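Local coordinates for Lmo0305 protein (Listeria monocytogenes, PDB 3PJ0) that belongs to the beta-eliminating lyase family of pyridoxal-phosphate-dependent proteins of the aminotransferase fold, and is found as an assembly of two chains, at residues K268-R273 and L350-L355; G320-Q323 and V329-F332; E51-K56 and L247-Y252. One frame throughout, in Å; residues are numbered along the deposited sequence.

Contact 1: K268-R273 and L350-L355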
ATOM      1  N   LYS A 268      31.295  -5.686 -12.048  1.00 13.28           N
ATOM      2  CA  LYS A 268      32.480  -6.549 -12.175  1.00 13.85           C
ATOM      3  C   LYS A 268      33.782  -5.732 -12.158  1.00 13.78           C
ATOM      4  O   LYS A 268      34.728  -6.092 -11.457  1.00 13.76           O
ATOM      5  CB  LYS A 268      32.393  -7.421 -13.424  1.00 13.65           C
ATOM      6  CG  LYS A 268      31.361  -8.547 -13.274  1.00 13.41           C
ATOM      7  CD  LYS A 268      31.432  -9.529 -14.439  1.00 13.04           C
ATOM      8  CE  LYS A 268      30.922  -8.947 -15.703  1.00 14.98           C
ATOM      9  NZ  LYS A 268      31.159  -9.868 -16.843  1.00 14.91           N
ATOM     10  N   GLY A 269      33.825  -4.636 -12.913  1.00 13.83           N
ATOM     11  CA  GLY A 269      34.993  -3.746 -12.938  1.00 14.60           C
ATOM     12  C   GLY A 269      35.288  -3.213 -11.536  1.00 15.11           C
ATOM     13  O   GLY A 269      36.439  -3.221 -11.092  1.00 16.28           O
ATOM     14  N   LEU A 270      34.248  -2.768 -10.826  1.00 14.81           N
ATOM     15  CA  LEU A 270      34.402  -2.242  -9.468  0.50 14.77           C
ATOM     16  C   LEU A 270      34.905  -3.326  -8.512  1.00 15.63           C
ATOM     17  O   LEU A 270      35.815  -3.078  -7.738  1.00 16.63           O
ATOM     18  CB  LEU A 270      33.075  -1.655  -8.970  0.50 14.37           C
ATOM     19  CG  LEU A 270      33.064  -0.891  -7.648  0.50 12.25           C
ATOM     20  CD1 LEU A 270      34.152   0.177  -7.644  0.50 11.12           C
ATOM     21  CD2 LEU A 270      31.676  -0.261  -7.382  0.50 10.34           C
ATOM     22  N   ALA A 271      34.300  -4.517  -8.556  1.00 15.18           N
ATOM     23  CA  ALA A 271      34.735  -5.627  -7.699  1.00 15.79           C
ATOM     24  C   ALA A 271      36.207  -5.935  -7.930  1.00 16.93           C
ATOM     25  O   ALA A 271      36.962  -6.161  -6.972  1.00 16.64           O
ATOM     26  CB  ALA A 271      33.851  -6.915  -7.930  1.00 15.00           C
ATOM     27  N   GLU A 272      36.643  -5.931  -9.199  1.00 17.76           N
ATOM     28  CA  GLU A 272      38.076  -6.172  -9.487  1.00 19.16           C
ATOM     29  C   GLU A 272      38.959  -5.184  -8.748  1.00 18.93           C
ATOM     30  O   GLU A 272      40.021  -5.550  -8.231  1.00 19.91           O
ATOM     31  CB  GLU A 272      38.415  -6.033 -10.978  1.00 20.44           C
ATOM     32  CG  GLU A 272      38.063  -7.211 -11.851  1.00 23.97           C
ATOM     33  CD  GLU A 272      38.617  -7.067 -13.265  1.00 29.98           C
ATOM     34  OE1 GLU A 272      39.510  -6.223 -13.485  1.00 32.58           O
ATOM     35  OE2 GLU A 272      38.164  -7.816 -14.164  1.00 35.60           O
ATOM     36  N   ARG A 273      38.545  -3.928  -8.724  1.00 18.85           N
ATOM     37  CA  ARG A 273      39.329  -2.899  -8.051  1.00 19.28           C
ATOM     38  C   ARG A 273      39.334  -3.134  -6.541  1.00 18.79           C
ATOM     39  O   ARG A 273      40.385  -3.048  -5.932  1.00 20.31           O
ATOM     40  CB  ARG A 273      38.781  -1.484  -8.332  0.62 19.64           C
ATOM     41  CG  ARG A 273      38.822  -1.001  -9.791  0.62 20.63           C
ATOM     42  CD  ARG A 273      38.062   0.344  -9.915  0.62 23.58           C
ATOM     43  NE  ARG A 273      38.078   0.940 -11.256  0.62 23.31           N
ATOM     44  CZ  ARG A 273      38.901   1.908 -11.660  0.62 26.30           C
ATOM     45  NH1 ARG A 273      39.824   2.422 -10.850  0.62 25.89           N
ATOM     46  NH2 ARG A 273      38.807   2.371 -12.903  0.62 27.82           N
ATOM     47  N   LEU A 350      41.159   7.896  -7.787  1.00 27.47           N
ATOM     48  CA  LEU A 350      41.726   8.393  -6.539  1.00 27.69           C
ATOM     49  C   LEU A 350      41.240   7.611  -5.321  1.00 26.80           C
ATOM     50  O   LEU A 350      42.028   7.348  -4.396  1.00 26.08           O
ATOM     51  CB  LEU A 350      41.440   9.880  -6.388  1.00 27.91           C
ATOM     52  CG  LEU A 350      42.116  10.643  -5.254  1.00 29.97           C
ATOM     53  CD1 LEU A 350      43.648  10.531  -5.288  1.00 30.04           C
ATOM     54  CD2 LEU A 350      41.682  12.104  -5.345  1.00 30.93           C
ATOM     55  N   VAL A 351      39.958   7.234  -5.339  1.00 26.35           N
ATOM     56  CA  VAL A 351      39.354   6.440  -4.273  1.00 26.13           C
ATOM     57  C   VAL A 351      40.170   5.186  -3.993  1.00 26.12           C
ATOM     58  O   VAL A 351      40.489   4.890  -2.849  1.00 26.17           O
ATOM     59  CB  VAL A 351      37.911   5.999  -4.641  1.00 25.41           C
ATOM     60  CG1 VAL A 351      37.479   4.787  -3.801  1.00 25.43           C
ATOM     61  CG2 VAL A 351      36.950   7.177  -4.517  1.00 25.79           C
ATOM     62  N   PHE A 352      40.517   4.466  -5.056  1.00 26.22           N
ATOM     63  CA  PHE A 352      41.261   3.224  -4.933  1.00 26.76           C
ATOM     64  C   PHE A 352      42.750   3.414  -4.701  1.00 28.39           C
ATOM     65  O   PHE A 352      43.348   2.641  -3.967  1.00 28.57           O
ATOM     66  CB  PHE A 352      40.935   2.309  -6.106  1.00 26.53           C
ATOM     67  CG  PHE A 352      39.516   1.839  -6.072  1.00 25.48           C
ATOM     68  CD1 PHE A 352      39.153   0.769  -5.255  1.00 25.58           C
ATOM     69  CD2 PHE A 352      38.523   2.502  -6.771  1.00 25.14           C
ATOM     70  CE1 PHE A 352      37.839   0.354  -5.177  1.00 22.35           C
ATOM     71  CE2 PHE A 352      37.209   2.086  -6.687  1.00 25.21           C
ATOM     72  CZ  PHE A 352      36.872   1.000  -5.891  1.00 23.36           C
ATOM     73  N   ARG A 353      43.343   4.444  -5.298  1.00 29.51           N
ATOM     74  CA  ARG A 353      44.730   4.768  -4.992  1.00 30.66           C
ATOM     75  C   ARG A 353      44.805   5.018  -3.478  1.00 31.32           C
ATOM     76  O   ARG A 353      45.678   4.459  -2.807  1.00 31.81           O
ATOM     77  CB  ARG A 353      45.195   5.988  -5.790  1.00 31.10           C
ATOM     78  N   CYS A 354      43.860   5.797  -2.934  1.00 31.60           N
ATOM     79  CA  CYS A 354      43.815   6.101  -1.485  1.00 32.65           C
ATOM     80  C   CYS A 354      43.508   4.875  -0.630  1.00 33.20           C
ATOM     81  O   CYS A 354      44.081   4.693   0.446  1.00 32.94           O
ATOM     82  CB  CYS A 354      42.782   7.185  -1.161  1.00 32.42           C
ATOM     83  SG  CYS A 354      43.195   8.846  -1.723  1.00 33.87           S
ATOM     84  N   LEU A 355      42.603   4.030  -1.113  1.00 33.55           N
ATOM     85  CA  LEU A 355      42.243   2.816  -0.390  1.00 34.31           C
ATOM     86  C   LEU A 355      43.468   1.916  -0.252  1.00 35.96           C
ATOM     87  O   LEU A 355      43.750   1.416   0.834  1.00 36.64           O
ATOM     88  CB  LEU A 355      41.101   2.078  -1.098  1.00 33.28           C
ATOM     89  CG  LEU A 355      40.344   1.043  -0.262  1.00 32.55           C
ATOM     90  CD1 LEU A 355      39.796   1.682   1.005  1.00 30.48           C
ATOM     91  CD2 LEU A 355      39.208   0.409  -1.086  1.00 30.13           C
TER
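Arg273 lays the root of its side chain across the ring of Phe352. Its CB sits almost centrally over one face, 3.8 Å from the ring centroid and 12° off the normal, which makes this a CH-pi contact. Further out, Arg273 CD rests over the same face, 3.8 Å from Phe352 CE2, so the aliphatic half of the arginine crosses the phenyl group at about a right angle. The chain is stretched from CG to NE and carries the guanidinium past the ring, its plane turned 41° from that of the phenyl group. The guanidinium does not lie flat on the ring; in the conformer described, one of two modelled for Arg273, its NH2 is salt-bridged to Glu349, just ahead of the second segment. Phe352 gets to the arginine with CG anti to its carbonyl carbon (chi1 -67°). Behind the ring, Val351 CG1 lies 3.9 Å above the opposite face, offset toward the rim. Phe274, from helix 260-275, adds a T-shaped (edge-to-face) stack with the same ring. Leu270 approaches as well, its CD1 pointing at Phe352 CZ; because Leu270 was modelled in two conformers, the closeness of that pair is doubtful. No hydrogen bond crosses between the two segments, and the ring is the wedge that joins them. The contact pins helix 260-275 to the C-terminal helix 345-358 in the smaller domain. Val351 and Leu355 pack onto helix 300-314 and nearby loops, while Ala271 leans on Pro287 in the loop before strand 291-296.

Contact 2: G320-Q323 and V329-F332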
ATOM      1  N   GLY A 320      27.659   4.308   3.628  1.00 19.33           N
ATOM      2  CA  GLY A 320      27.188   5.087   4.793  1.00 19.79           C
ATOM      3  C   GLY A 320      27.163   4.281   6.088  1.00 20.75           C
ATOM      4  O   GLY A 320      26.886   4.815   7.179  1.00 20.01           O
ATOM      5  N   TYR A 321      27.498   3.000   5.988  1.00 20.91           N
ATOM      6  CA  TYR A 321      27.497   2.134   7.145  1.00 21.63           C
ATOM      7  C   TYR A 321      28.492   1.010   6.930  1.00 22.24           C
ATOM      8  O   TYR A 321      28.918   0.716   5.798  1.00 22.61           O
ATOM      9  CB  TYR A 321      26.125   1.491   7.311  1.00 21.45           C
ATOM     10  CG  TYR A 321      25.877   0.465   6.223  1.00 23.05           C
ATOM     11  CD1 TYR A 321      25.331   0.844   5.010  1.00 24.76           C
ATOM     12  CD2 TYR A 321      26.254  -0.873   6.390  1.00 24.35           C
ATOM     13  CE1 TYR A 321      25.155  -0.079   3.986  1.00 24.50           C
ATOM     14  CE2 TYR A 321      26.053  -1.816   5.378  1.00 22.61           C
ATOM     15  CZ  TYR A 321      25.513  -1.411   4.185  1.00 23.73           C
ATOM     16  OH  TYR A 321      25.333  -2.315   3.169  1.00 22.26           O
ATOM     17  N   LEU A 322      28.867   0.390   8.036  1.00 22.09           N
ATOM     18  CA  LEU A 322      29.686  -0.797   7.994  1.00 22.26           C
ATOM     19  C   LEU A 322      29.048  -1.812   8.928  1.00 22.21           C
ATOM     20  O   LEU A 322      28.648  -1.489  10.038  1.00 22.97           O
ATOM     21  CB  LEU A 322      31.123  -0.501   8.363  1.00 22.61           C
ATOM     22  CG  LEU A 322      31.939   0.294   7.350  1.00 22.69           C
ATOM     23  CD1 LEU A 322      33.239   0.728   7.958  1.00 21.86           C
ATOM     24  CD2 LEU A 322      32.156  -0.522   6.056  1.00 21.11           C
ATOM     25  N   GLN A 323      28.905  -3.035   8.450  1.00 21.85           N
ATOM     26  CA  GLN A 323      28.351  -4.097   9.275  1.00 22.05           C
ATOM     27  C   GLN A 323      29.489  -4.877   9.922  1.00 21.82           C
ATOM     28  O   GLN A 323      30.356  -5.391   9.226  1.00 20.99           O
ATOM     29  CB  GLN A 323      27.499  -5.043   8.411  1.00 21.91           C
ATOM     30  CG  GLN A 323      26.906  -6.206   9.165  1.00 23.96           C
ATOM     31  CD  GLN A 323      25.989  -5.772  10.294  1.00 27.81           C
ATOM     32  OE1 GLN A 323      24.965  -5.135  10.050  1.00 29.48           O
ATOM     33  NE2 GLN A 323      26.340  -6.134  11.532  1.00 27.70           N
ATOM     34  N   VAL A 329      36.631  -7.995  11.450  1.00 19.16           N
ATOM     35  CA  VAL A 329      36.115  -8.098  10.094  1.00 18.37           C
ATOM     36  C   VAL A 329      34.801  -7.333   9.982  1.00 17.59           C
ATOM     37  O   VAL A 329      33.945  -7.425  10.857  1.00 17.96           O
ATOM     38  CB  VAL A 329      35.906  -9.572   9.649  1.00 18.27           C
ATOM     39  CG1 VAL A 329      35.257  -9.643   8.293  1.00 16.60           C
ATOM     40  CG2 VAL A 329      37.222 -10.329   9.633  1.00 18.11           C
ATOM     41  N   CYS A 330      34.667  -6.546   8.915  1.00 17.21           N
ATOM     42  CA  CYS A 330      33.427  -5.831   8.646  1.00 15.76           C
ATOM     43  C   CYS A 330      33.139  -5.870   7.144  1.00 15.42           C
ATOM     44  O   CYS A 330      34.033  -6.225   6.334  1.00 15.24           O
ATOM     45  CB  CYS A 330      33.493  -4.384   9.139  1.00 15.95           C
ATOM     46  SG  CYS A 330      34.755  -3.396   8.301  1.00 18.06           S
ATOM     47  N   ALA A 331      31.925  -5.472   6.776  1.00 13.50           N
ATOM     48  CA  ALA A 331      31.514  -5.488   5.375  1.00 14.09           C
ATOM     49  C   ALA A 331      30.420  -4.481   5.046  1.00 14.50           C
ATOM     50  O   ALA A 331      29.777  -3.951   5.945  1.00 13.28           O
ATOM     51  CB  ALA A 331      31.017  -6.927   5.002  1.00 13.13           C
ATOM     52  N   PHE A 332      30.198  -4.265   3.743  1.00 13.62           N
ATOM     53  CA  PHE A 332      29.089  -3.447   3.264  1.00 12.78           C
ATOM     54  C   PHE A 332      28.693  -3.905   1.890  1.00 12.50           C
ATOM     55  O   PHE A 332      29.418  -4.671   1.242  1.00 12.41           O
ATOM     56  CB  PHE A 332      29.378  -1.941   3.250  1.00 13.64           C
ATOM     57  CG  PHE A 332      30.401  -1.527   2.234  1.00 13.41           C
ATOM     58  CD1 PHE A 332      30.027  -1.229   0.944  1.00 14.60           C
ATOM     59  CD2 PHE A 332      31.738  -1.429   2.568  1.00 13.56           C
ATOM     60  CE1 PHE A 332      30.994  -0.855   0.006  1.00 15.98           C
ATOM     61  CE2 PHE A 332      32.669  -1.010   1.648  1.00 16.08           C
ATOM     62  CZ  PHE A 332      32.296  -0.748   0.362  1.00 15.53           C
TER
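Tyr321 and Phe332 both hold their CG between the backbone N and the carbonyl carbon (chi1 71° and 68°), and this swings the tyrosine ring across the base of the phenylalanine. Tyr321 CE2 comes to 3.9 Å from Phe332 CB, the two side chains crossing at a slant. The phenol oxygen carries on past Phe332 to accept a hydrogen bond from the backbone N of Glu333, which fixes the far end of the ring. Leu322, next along, runs side by side with Phe332 and points the same way, with its CD2 3.6 Å from Phe332 CD2. Its other methyl, CD1, stands 4.4 Å from Cys330 SG, so the leucine spans the gap between the two side chains. The backbones are tied where Gln323 faces Ala331 in an antiparallel hydrogen-bonded pair. Gln323 N gives to Ala331 O at 2.8 Å and 167°, and Ala331 N returns the bond to Gln323 O at 2.9 Å. Cys330 CA also comes to 3.2 Å from Gln323 O, a bent CA-H...O contact, and Gln323 CB lies against Ala331 O. A molecule of (4R)-2-methylpentane-2,4-diol, probably from the crystallisation liquor, lies about 4 Å from the tyrosine side chain. The pair opens the beta hairpin of strands 323-326 and 329-335, at one edge of the four-stranded antiparallel sheet. Strand 291-296 flanks 329-335 on its other side, and Leu322 and Cys330 pack onto helix 300-314.

Contact 3: E51-K56 and L247-Y252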
ATOM      1  N   GLU A  51      -4.500  -2.254 -15.485  1.00 12.85           N
ATOM      2  CA  GLU A  51      -4.652  -3.461 -16.312  1.00 13.25           C
ATOM      3  C   GLU A  51      -3.614  -3.566 -17.413  1.00 12.98           C
ATOM      4  O   GLU A  51      -3.087  -4.661 -17.661  1.00 12.44           O
ATOM      5  CB  GLU A  51      -6.050  -3.533 -16.923  1.00 13.92           C
ATOM      6  CG  GLU A  51      -7.126  -3.655 -15.887  1.00 17.05           C
ATOM      7  CD  GLU A  51      -8.507  -3.815 -16.484  1.00 22.44           C
ATOM      8  OE1 GLU A  51      -8.585  -4.443 -17.576  1.00 25.86           O
ATOM      9  OE2 GLU A  51      -9.486  -3.349 -15.841  1.00 19.26           O
ATOM     10  N   ASP A  52      -3.312  -2.448 -18.078  1.00 12.95           N
ATOM     11  CA  ASP A  52      -2.296  -2.453 -19.116  1.00 13.94           C
ATOM     12  C   ASP A  52      -0.913  -2.792 -18.545  1.00 13.41           C
ATOM     13  O   ASP A  52      -0.156  -3.504 -19.186  1.00 12.78           O
ATOM     14  CB  ASP A  52      -2.238  -1.128 -19.860  1.00 14.84           C
ATOM     15  CG  ASP A  52      -3.528  -0.832 -20.647  1.00 16.38           C
ATOM     16  OD1 ASP A  52      -4.439  -1.657 -20.665  1.00 19.92           O
ATOM     17  OD2 ASP A  52      -3.634   0.271 -21.184  1.00 20.91           O
ATOM     18  N   PHE A  53      -0.587  -2.277 -17.353  1.00 12.06           N
ATOM     19  CA  PHE A  53       0.727  -2.556 -16.772  1.00 11.68           C
ATOM     20  C   PHE A  53       0.820  -4.016 -16.359  1.00 10.61           C
ATOM     21  O   PHE A  53       1.839  -4.676 -16.591  1.00 10.22           O
ATOM     22  CB  PHE A  53       1.033  -1.649 -15.584  1.00 11.31           C
ATOM     23  CG  PHE A  53       2.438  -1.791 -15.067  1.00 11.94           C
ATOM     24  CD1 PHE A  53       3.510  -1.366 -15.830  1.00 11.41           C
ATOM     25  CD2 PHE A  53       2.680  -2.359 -13.823  1.00 12.71           C
ATOM     26  CE1 PHE A  53       4.828  -1.531 -15.352  1.00 12.77           C
ATOM     27  CE2 PHE A  53       3.961  -2.506 -13.343  1.00 11.88           C
ATOM     28  CZ  PHE A  53       5.043  -2.076 -14.107  1.00 10.95           C
ATOM     29  N   GLU A  54      -0.230  -4.530 -15.742  1.00 11.13           N
ATOM     30  CA  GLU A  54      -0.260  -5.961 -15.383  1.00 11.10           C
ATOM     31  C   GLU A  54      -0.074  -6.847 -16.629  1.00 11.04           C
ATOM     32  O   GLU A  54       0.757  -7.753 -16.649  1.00 10.68           O
ATOM     33  CB  GLU A  54      -1.579  -6.301 -14.686  1.00 11.29           C
ATOM     34  CG  GLU A  54      -1.703  -5.633 -13.283  1.00 11.73           C
ATOM     35  CD  GLU A  54      -3.047  -5.778 -12.641  1.00 12.15           C
ATOM     36  OE1 GLU A  54      -4.049  -5.989 -13.384  1.00 12.37           O
ATOM     37  OE2 GLU A  54      -3.135  -5.630 -11.388  1.00 11.73           O
ATOM     38  N   THR A  55      -0.824  -6.547 -17.681  1.00 11.49           N
ATOM     39  CA  THR A  55      -0.738  -7.349 -18.949  1.00 11.85           C
ATOM     40  C   THR A  55       0.673  -7.312 -19.548  1.00 11.42           C
ATOM     41  O   THR A  55       1.211  -8.329 -19.964  1.00 11.22           O
ATOM     42  CB  THR A  55      -1.802  -6.893 -19.951  1.00 11.82           C
ATOM     43  OG1 THR A  55      -3.077  -7.010 -19.314  1.00 13.91           O
ATOM     44  CG2 THR A  55      -1.809  -7.786 -21.218  1.00 15.82           C
ATOM     45  N   LYS A  56       1.286  -6.137 -19.528  1.00 12.05           N
ATOM     46  CA  LYS A  56       2.643  -5.949 -20.041  1.00 11.82           C
ATOM     47  C   LYS A  56       3.718  -6.744 -19.283  1.00 11.83           C
ATOM     48  O   LYS A  56       4.588  -7.382 -19.895  1.00 11.17           O
ATOM     49  CB  LYS A  56       2.992  -4.476 -19.964  1.00 12.58           C
ATOM     50  CG  LYS A  56       4.410  -4.128 -20.348  1.00 12.75           C
ATOM     51  CD  LYS A  56       4.623  -2.635 -20.255  1.00 12.96           C
ATOM     52  CE  LYS A  56       6.050  -2.265 -20.441  1.00 14.06           C
ATOM     53  NZ  LYS A  56       6.214  -0.783 -20.648  1.00 14.36           N
ATOM     54  N   LEU A 247       2.507   4.237 -12.585  1.00  9.14           N
ATOM     55  CA  LEU A 247       3.155   5.133 -13.571  1.00  9.43           C
ATOM     56  C   LEU A 247       4.678   5.248 -13.386  1.00  9.84           C
ATOM     57  O   LEU A 247       5.430   5.230 -14.388  1.00 10.42           O
ATOM     58  CB  LEU A 247       2.493   6.498 -13.611  1.00  9.41           C
ATOM     59  CG  LEU A 247       1.020   6.482 -14.077  1.00 10.34           C
ATOM     60  CD1 LEU A 247       0.378   7.841 -13.817  1.00 11.47           C
ATOM     61  CD2 LEU A 247       0.806   5.994 -15.566  1.00 13.67           C
ATOM     62  N   SER A 248       5.123   5.448 -12.137  1.00 10.15           N
ATOM     63  CA  SER A 248       6.546   5.529 -11.842  1.00  9.99           C
ATOM     64  C   SER A 248       7.245   4.190 -12.096  1.00 10.17           C
ATOM     65  O   SER A 248       8.377   4.189 -12.603  1.00 10.54           O
ATOM     66  CB  SER A 248       6.822   6.036 -10.420  1.00  9.11           C
ATOM     67  OG  SER A 248       6.092   5.298  -9.471  1.00 10.39           O
ATOM     68  N   ALA A 249       6.590   3.072 -11.766  1.00  9.99           N
ATOM     69  CA  ALA A 249       7.181   1.731 -12.030  1.00 10.01           C
ATOM     70  C   ALA A 249       7.399   1.541 -13.514  1.00  9.17           C
ATOM     71  O   ALA A 249       8.477   1.184 -13.943  1.00  9.87           O
ATOM     72  CB  ALA A 249       6.284   0.585 -11.485  1.00  9.20           C
ATOM     73  N   ASP A 250       6.401   1.874 -14.300  1.00  9.67           N
ATOM     74  CA  ASP A 250       6.508   1.728 -15.778  1.00  8.92           C
ATOM     75  C   ASP A 250       7.564   2.684 -16.367  1.00  9.30           C
ATOM     76  O   ASP A 250       8.382   2.287 -17.202  1.00  8.96           O
ATOM     77  CB  ASP A 250       5.143   1.931 -16.407  1.00  9.40           C
ATOM     78  CG  ASP A 250       5.019   1.272 -17.772  1.00 11.63           C
ATOM     79  OD1 ASP A 250       5.830   0.377 -18.112  1.00 12.63           O
ATOM     80  OD2 ASP A 250       4.096   1.666 -18.512  1.00 15.66           O
ATOM     81  N   TYR A 251       7.595   3.918 -15.884  1.00  8.95           N
ATOM     82  CA  TYR A 251       8.574   4.903 -16.374  1.00  8.89           C
ATOM     83  C   TYR A 251      10.006   4.429 -16.158  1.00  8.79           C
ATOM     84  O   TYR A 251      10.803   4.410 -17.103  1.00  8.27           O
ATOM     85  CB  TYR A 251       8.366   6.296 -15.695  1.00  8.86           C
ATOM     86  CG  TYR A 251       9.388   7.303 -16.106  1.00  8.69           C
ATOM     87  CD1 TYR A 251       9.275   7.983 -17.338  1.00 10.94           C
ATOM     88  CD2 TYR A 251      10.476   7.611 -15.286  1.00 10.00           C
ATOM     89  CE1 TYR A 251      10.209   8.913 -17.730  1.00 10.21           C
ATOM     90  CE2 TYR A 251      11.409   8.526 -15.685  1.00  8.59           C
ATOM     91  CZ  TYR A 251      11.271   9.177 -16.922  1.00 10.12           C
ATOM     92  OH  TYR A 251      12.211  10.090 -17.345  1.00 10.05           O
ATOM     93  N   TYR A 252      10.339   4.096 -14.907  1.00  9.99           N
ATOM     94  CA  TYR A 252      11.707   3.682 -14.552  1.00  9.82           C
ATOM     95  C   TYR A 252      12.042   2.320 -15.132  1.00 10.52           C
ATOM     96  O   TYR A 252      13.219   2.065 -15.495  1.00 10.36           O
ATOM     97  CB  TYR A 252      11.948   3.793 -13.033  1.00 10.23           C
ATOM     98  CG  TYR A 252      11.990   5.247 -12.661  1.00  8.41           C
ATOM     99  CD1 TYR A 252      13.055   6.028 -13.081  1.00 12.17           C
ATOM    100  CD2 TYR A 252      10.945   5.875 -11.995  1.00  8.70           C
ATOM    101  CE1 TYR A 252      13.117   7.344 -12.796  1.00 11.49           C
ATOM    102  CE2 TYR A 252      10.994   7.241 -11.701  1.00  8.62           C
ATOM    103  CZ  TYR A 252      12.078   7.972 -12.139  1.00  9.22           C
ATOM    104  OH  TYR A 252      12.218   9.324 -11.927  1.00 10.07           O
TER
HETATM  105  O   HOH W   1       4.127   1.211 -21.276  1.00 32.94           O
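Lys56 NZ and Asp250 OD1 make the ionic contact, a salt-bridged hydrogen bond of 2.8 Å received on the oxygen's syn lone pair. Lys56 is stretched out along its whole length, with CG anti to the backbone N (chi1 175°), which is how the ammonium spans the gap between the helices. The other carboxylate oxygen is gripped through water: one molecule accepts from Lys56 NZ at 3.0 Å and donates to Asp250 OD2 at 2.8 Å, closing a ring that runs through both carboxylate oxygens, the ammonium and the water. Glu254, one helical turn on from Asp250, is a second salt-bridge partner of the ammonium, so two acidic groups probably favour its charged form.

Apolar and edge contacts come from Phe53. Asp250 OD1 lies at the edge of the phenyl ring, in its plane, 3.5 Å from Phe53 CE1, with the carboxylate tilted 64° from the ring. Phe53 CZ meets Ala249 CB at 3.9 Å, and Phe206 adds an edge-to-face ring contact.

The two segments approach to 11.0 Å between axes and cross at 41°. Helix 48-61 is tied through Glu54 to Phe68 of strand 65-69, an outer strand of the seven-stranded mixed sheet, while helix 243-256 packs on helix 25-31 and, through Leu247, on Val25 of the second subunit.

How the contacts relate
Contacts 1 and 2 belong to the same smaller domain, their centres about 17 Å apart and nearest atoms about 7 Å apart. Contact 2 is nested in the chain between the two segments of contact 1, and strand 329-335 is followed, after a loop, by helix 345-358. Contact 3 lies in the larger part of the chain, about 37 Å from contact 1 and 36 Å from contact 2 between centres, on the opposite side of the chain's centre from contact 2. Helix 243-256 of contact 3 is followed directly by helix 260-275 of contact 1. Phe206, which touches contact 3, lies two residues before Lys208, the lysine carrying pyridoxal phosphate.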